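Local coordinates for putative protease (Parabacteroides distasonis ATCC 8503, PDB 3KD4), which is of unconfirmed function but is probably an exported protease that hydrolyses peptide bonds, at residues K58-Y63 and Y113-I118; I303-L308 and V330-D335. All blocks are in the same frame, centred on the assembly; numbering follows the deposited sequence.

Contact 1: residues K58-Y63 and Y113-I118; sequences KIHSSY and YLDYSI. With PO4 (phosphate ion), chain C.
Tyr-63 and Tyr-113 face each other across an antiparallel strand pair, their ring planes only 12° apart but slid so far that the rings barely overlap. Instead, CB of Tyr-113 sits over the face of the Tyr-63 ring in a CH-pi contact, 3.6 Å from the centroid, while Tyr-63 OH lies over a face of the Tyr-113 ring, 3.1 Å from Tyr-113 CD2. The Tyr-63 ring leans over its partner because its CG stands between the backbone N and the carbonyl carbon (chi1 59°). Tyr-113 OH donates 2.6 Å to O2 of a phosphate ion, probably from the crystallisation liquor, which lies at the ring's edge. Replacing Tyr-113 by alanine would keep the CB over the Tyr-63 ring, but is likely to open a gap under Tyr-63 OH and leave that ring freer to turn.

Farther along, Asp-115 O accepts from both His-60 N, at 2.7 Å, and Ser-61 N, at 3.2 Å. The His-60 ring reaches on to Ser-117: NE2 donates to Ser-117 OG over 2.7 Å, in the ring plane and nearly straight at 167°. That hydroxyl also meets Glu-24, and Asp-115 pairs with Arg-26. Away from the tight tyrosine end this face is wetter and looser: a water joins Ser-61 OG to Asp-115 OD2, and the exposed end of Lys-58 leads away. The other face is more apolar, with Ser-62 CB 3.7 Å from Leu-114 CD1, both residues buried, and Ile-59 CD1 against Tyr-116 CB. With His-60 and Ser-61 both opposite Asp-115, the register slips by one residue, a classic beta bulge within the large sheet of the DUF3857 region.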
loop_
_atom_site.group_PDB
_atom_site.type_symbol
_atom_site.label_atom_id
_atom_site.label_comp_id
_atom_site.label_asym_id
_atom_site.label_seq_id
_atom_site.Cartn_x
_atom_site.Cartn_y
_atom_site.Cartn_z
ATOM N N LYS A 58 13.325 18.857 17.108
ATOM C CA LYS A 58 13.774 19.178 18.443
ATOM C C LYS A 58 13.574 17.974 19.340
ATOM O O LYS A 58 12.445 17.497 19.525
ATOM C CB LYS A 58 12.949 20.344 18.933
ATOM C CG LYS A 58 13.043 20.659 20.375
ATOM C CD LYS A 58 14.446 21.004 20.804
ATOM C CE LYS A 58 14.420 21.633 22.203
ATOM N NZ LYS A 58 13.248 22.591 22.299
ATOM N N ILE A 59 14.646 17.488 19.940
ATOM C CA ILE A 59 14.535 16.320 20.812
ATOM C C ILE A 59 14.334 16.850 22.205
ATOM O O ILE A 59 15.194 17.531 22.714
ATOM C CB ILE A 59 15.796 15.463 20.750
ATOM C CG1 ILE A 59 16.106 15.024 19.294
ATOM C CG2 ILE A 59 15.683 14.251 21.691
ATOM C CD1 ILE A 59 15.190 14.018 18.749
ATOM N N HIS A 60 13.212 16.567 22.834
ATOM C CA HIS A 60 12.966 17.060 24.163
ATOM C C HIS A 60 13.647 16.197 25.197
ATOM O O HIS A 60 14.152 16.708 26.183
ATOM C CB HIS A 60 11.456 17.109 24.442
ATOM C CG HIS A 60 10.720 18.046 23.533
ATOM N ND1 HIS A 60 10.929 19.416 23.554
ATOM C CD2 HIS A 60 9.798 17.815 22.568
ATOM C CE1 HIS A 60 10.160 19.982 22.631
ATOM N NE2 HIS A 60 9.485 19.029 22.004
ATOM N N SER A 61 13.594 14.887 25.003
ATOM C CA SER A 61 14.285 13.993 25.844
ATOM C C SER A 61 14.421 12.629 25.137
ATOM O O SER A 61 13.622 12.259 24.266
ATOM C CB SER A 61 13.565 13.828 27.196
ATOM O OG SER A 61 12.280 13.290 26.965
ATOM N N SER A 62 15.472 11.928 25.522
ATOM C CA SER A 62 15.795 10.604 25.009
ATOM C C SER A 62 16.674 9.890 26.046
ATOM O O SER A 62 17.835 10.293 26.316
ATOM C CB SER A 62 16.471 10.677 23.625
ATOM O OG SER A 62 16.801 9.353 23.127
ATOM N N TYR A 63 16.095 8.861 26.644
ATOM C CA TYR A 63 16.775 8.043 27.638
ATOM C C TYR A 63 16.140 6.671 27.770
ATOM O O TYR A 63 15.013 6.439 27.327
ATOM C CB TYR A 63 16.803 8.727 29.011
ATOM C CG TYR A 63 15.460 9.056 29.627
ATOM C CD1 TYR A 63 14.809 10.274 29.359
ATOM C CD2 TYR A 63 14.853 8.177 30.494
ATOM C CE1 TYR A 63 13.594 10.573 29.933
ATOM C CE2 TYR A 63 13.661 8.481 31.079
ATOM C CZ TYR A 63 13.030 9.666 30.798
ATOM O OH TYR A 63 11.817 9.914 31.399
ATOM N N TYR A 113 12.387 5.926 26.575
ATOM C CA TYR A 113 11.616 7.181 26.589
ATOM C C TYR A 113 12.127 8.081 25.485
ATOM O O TYR A 113 13.325 8.384 25.418
ATOM C CB TYR A 113 11.830 7.908 27.912
ATOM C CG TYR A 113 11.068 7.361 29.066
ATOM C CD1 TYR A 113 11.415 6.154 29.636
ATOM C CD2 TYR A 113 10.002 8.079 29.623
ATOM C CE1 TYR A 113 10.725 5.628 30.709
ATOM C CE2 TYR A 113 9.289 7.553 30.736
ATOM C CZ TYR A 113 9.678 6.331 31.264
ATOM O OH TYR A 113 9.003 5.778 32.344
ATOM N N LEU A 114 11.236 8.522 24.621
ATOM C CA LEU A 114 11.598 9.475 23.573
ATOM C C LEU A 114 10.462 10.464 23.371
ATOM O O LEU A 114 9.321 10.076 23.109
ATOM C CB LEU A 114 11.858 8.743 22.242
ATOM C CG LEU A 114 12.251 9.578 21.023
ATOM C CD1 LEU A 114 13.575 10.366 21.282
ATOM C CD2 LEU A 114 12.350 8.702 19.721
ATOM N N ASP A 115 10.812 11.734 23.360
ATOM C CA ASP A 115 9.864 12.839 23.254
ATOM C C ASP A 115 10.502 13.856 22.327
ATOM O O ASP A 115 11.607 14.349 22.612
ATOM C CB ASP A 115 9.635 13.413 24.646
ATOM C CG ASP A 115 8.593 14.544 24.666
ATOM O OD1 ASP A 115 8.108 14.951 23.593
ATOM O OD2 ASP A 115 8.303 15.057 25.768
ATOM N N TYR A 116 9.880 14.089 21.170
ATOM C CA TYR A 116 10.411 15.042 20.200
ATOM C C TYR A 116 9.314 15.823 19.518
ATOM O O TYR A 116 8.144 15.380 19.479
ATOM C CB TYR A 116 11.271 14.350 19.133
ATOM C CG TYR A 116 10.505 13.493 18.168
ATOM C CD1 TYR A 116 10.277 12.155 18.428
ATOM C CD2 TYR A 116 9.994 14.030 16.985
ATOM C CE1 TYR A 116 9.554 11.350 17.536
ATOM C CE2 TYR A 116 9.282 13.242 16.087
ATOM C CZ TYR A 116 9.055 11.910 16.371
ATOM O OH TYR A 116 8.350 11.159 15.458
ATOM N N SER A 117 9.710 16.947 18.927
ATOM C CA SER A 117 8.832 17.724 18.067
ATOM C C SER A 117 9.445 17.945 16.708
ATOM O O SER A 117 10.674 18.110 16.569
ATOM C CB SER A 117 8.533 19.101 18.639
ATOM O OG SER A 117 7.829 19.034 19.867
ATOM N N ILE A 118 8.570 18.030 15.724
ATOM C CA ILE A 118 8.894 18.537 14.408
ATOM C C ILE A 118 8.127 19.865 14.272
ATOM O O ILE A 118 6.900 19.899 14.392
ATOM C CB ILE A 118 8.472 17.556 13.319
ATOM C CG1 ILE A 118 9.274 16.249 13.483
ATOM C CG2 ILE A 118 8.665 18.215 11.927
ATOM C CD1 ILE A 118 8.801 15.097 12.562
HETATM P P PO4 C . 5.768 7.238 33.480
HETATM O O1 PO4 C . 5.110 7.399 34.823
HETATM O O2 PO4 C . 7.300 7.255 33.580
HETATM O O3 PO4 C . 5.282 5.921 32.896
HETATM O O4 PO4 C . 5.211 8.302 32.557
HETATM O O HOH W 1 10.222 14.888 27.698
HETATM O O HOH W 2 15.087 7.392 23.608
#

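Contact 2: residues I303-L308 and V330-D335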
loop_
_atom_site.group_PDB
_atom_site.type_symbol
_atom_site.label_atom_id
_atom_site.label_comp_id
_atom_site.label_asym_id
_atom_site.label_seq_id
_atom_site.Cartn_x
_atom_site.Cartn_y
_atom_site.Cartn_z
ATOM N N ILE A 303 -6.821 13.778 -25.315
ATOM C CA ILE A 303 -7.489 12.712 -24.530
ATOM C C ILE A 303 -7.928 13.330 -23.205
ATOM O O ILE A 303 -7.090 13.649 -22.333
ATOM C CB ILE A 303 -6.579 11.492 -24.288
ATOM C CG1 ILE A 303 -5.999 10.979 -25.611
ATOM C CG2 ILE A 303 -7.325 10.359 -23.546
ATOM C CD1 ILE A 303 -7.012 10.378 -26.563
ATOM N N PRO A 304 -9.240 13.544 -23.048
ATOM C CA PRO A 304 -9.646 14.190 -21.817
ATOM C C PRO A 304 -9.281 13.306 -20.629
ATOM O O PRO A 304 -9.650 12.122 -20.609
ATOM C CB PRO A 304 -11.158 14.346 -21.994
ATOM C CG PRO A 304 -11.340 14.351 -23.466
ATOM C CD PRO A 304 -10.382 13.359 -23.965
ATOM N N SER A 305 -8.541 13.880 -19.684
ATOM C CA SER A 305 -7.951 13.139 -18.582
ATOM C C SER A 305 -7.970 13.936 -17.281
ATOM O O SER A 305 -7.982 15.183 -17.263
ATOM C CB SER A 305 -6.490 12.734 -18.908
ATOM O OG SER A 305 -6.447 11.925 -20.098
ATOM N N GLU A 306 -7.951 13.207 -16.181
ATOM C CA GLU A 306 -7.916 13.809 -14.845
ATOM C C GLU A 306 -7.157 12.922 -13.857
ATOM O O GLU A 306 -7.221 11.692 -13.947
ATOM C CB GLU A 306 -9.345 13.927 -14.325
ATOM C CG GLU A 306 -9.955 15.282 -14.362
ATOM C CD GLU A 306 -11.272 15.329 -13.553
ATOM O OE1 GLU A 306 -12.232 14.682 -13.989
ATOM O OE2 GLU A 306 -11.298 15.983 -12.484
ATOM N N VAL A 307 -6.516 13.542 -12.873
ATOM C CA VAL A 307 -5.881 12.817 -11.777
ATOM C C VAL A 307 -6.974 12.361 -10.800
ATOM O O VAL A 307 -7.976 13.063 -10.571
ATOM C CB VAL A 307 -4.787 13.681 -11.090
ATOM C CG1 VAL A 307 -4.182 12.959 -9.891
ATOM C CG2 VAL A 307 -3.688 14.069 -12.115
ATOM N N LEU A 308 -6.790 11.162 -10.255
ATOM C CA LEU A 308 -7.690 10.590 -9.264
ATOM C C LEU A 308 -6.921 10.290 -7.997
ATOM O O LEU A 308 -5.777 9.832 -8.041
ATOM C CB LEU A 308 -8.283 9.268 -9.780
ATOM C CG LEU A 308 -8.891 9.246 -11.186
ATOM C CD1 LEU A 308 -9.464 7.836 -11.490
ATOM C CD2 LEU A 308 -9.985 10.331 -11.319
ATOM N N VAL A 330 -4.740 8.041 -13.032
ATOM C CA VAL A 330 -5.200 8.965 -14.029
ATOM C C VAL A 330 -6.343 8.289 -14.777
ATOM O O VAL A 330 -6.256 7.114 -15.146
ATOM C CB VAL A 330 -4.056 9.361 -14.969
ATOM C CG1 VAL A 330 -4.541 10.267 -16.135
ATOM C CG2 VAL A 330 -2.945 10.056 -14.162
ATOM N N LYS A 331 -7.418 9.038 -14.972
ATOM C CA LYS A 331 -8.545 8.629 -15.787
ATOM C C LYS A 331 -8.338 9.226 -17.187
ATOM O O LYS A 331 -8.064 10.421 -17.300
ATOM C CB LYS A 331 -9.815 9.209 -15.137
ATOM C CG LYS A 331 -11.059 9.240 -15.946
ATOM C CD LYS A 331 -12.255 9.695 -15.072
ATOM C CE LYS A 331 -12.302 11.188 -14.740
ATOM N NZ LYS A 331 -13.099 12.006 -15.698
ATOM N N ALA A 332 -8.474 8.405 -18.236
ATOM C CA ALA A 332 -8.399 8.870 -19.636
ATOM C C ALA A 332 -9.665 8.455 -20.376
ATOM O O ALA A 332 -10.058 7.297 -20.345
ATOM C CB ALA A 332 -7.187 8.306 -20.344
ATOM N N THR A 333 -10.312 9.408 -21.029
ATOM C CA THR A 333 -11.530 9.104 -21.786
ATOM C C THR A 333 -11.153 8.865 -23.243
ATOM O O THR A 333 -10.686 9.782 -23.906
ATOM C CB THR A 333 -12.520 10.241 -21.701
ATOM O OG1 THR A 333 -12.742 10.525 -20.322
ATOM C CG2 THR A 333 -13.859 9.870 -22.385
ATOM N N VAL A 334 -11.319 7.628 -23.700
ATOM C CA VAL A 334 -10.884 7.194 -25.021
ATOM C C VAL A 334 -12.137 6.791 -25.813
ATOM O O VAL A 334 -12.811 5.813 -25.453
ATOM C CB VAL A 334 -9.907 6.015 -24.886
ATOM C CG1 VAL A 334 -9.585 5.382 -26.249
ATOM C CG2 VAL A 334 -8.618 6.461 -24.109
ATOM N N ASP A 335 -12.480 7.562 -26.847
ATOM C CA ASP A 335 -13.723 7.304 -27.612
ATOM C C ASP A 335 -14.935 7.154 -26.661
ATOM O O ASP A 335 -15.698 6.194 -26.738
ATOM C CB ASP A 335 -13.583 6.048 -28.483
ATOM C CG ASP A 335 -12.341 6.059 -29.329
ATOM O OD1 ASP A 335 -11.988 7.136 -29.888
ATOM O OD2 ASP A 335 -11.716 4.978 -29.462
#
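Glu-306 and Lys-331, a hydrogen-bonded antiparallel pair, send their side chains the same way, side by side. Lys-331 can be traced atom by atom. Its CB rests 3.9 Å from Leu-308 CD1, the leucine crossing it at about a right angle. CG stands anti to the backbone N (chi1 165°), and the bend at chi3 (75°) turns the chain back so that CE comes 4.1 Å from Glu-306 CB and 3.6 Å from Glu-306 OE1. NZ ends in a salt bridge with Glu-306 OE1, at 3.3 Å a weak hydrogen bond; the other carboxylate oxygen, OE2, is held by Ser-359.

Beneath this pair the backbones exchange Lys-331 N to Glu-306 O, 2.9 Å, and Glu-306 N to Lys-331 O. One further bond, Thr-333 N to Pro-304 O at 2.8 Å and 165°, carries the pairing past the start of strand 305-312.

On the side of Ser-305 and Ala-332 the contacts are largely apolar: Ile-303 CG2 packs 3.8 Å from Ala-332 CB and also meets Val-334 CG2, though Ser-305 OG bonds to Ile-303 O. Helix 244-258 lies over Ile-303 and Val-334, and helix 287-300 against Ser-305. This makes the contact a neighbouring strand pair inside a five-stranded antiparallel sheet, with helices packed against one face.

Contact 1 and contact 2 are independent strand pairings in separate sheets: their centres lie 46 Å apart and their nearest atoms about 26 Å apart, without touching. Along the chain they come in series, 58-63/113-118 closing before 303-308/330-335 opens. Both join antiparallel neighbours, yet contact 1 belongs to an eight-stranded mixed sheet and contains a bulge, whereas contact 2 keeps an unbroken register in a five-stranded antiparallel sheet. Nothing in the geometry of either contact marks a catalytic site. The small molecules nearby, phosphate and glycerol at contact 1 and glycerol at contact 2, probably come from the crystallisation liquor.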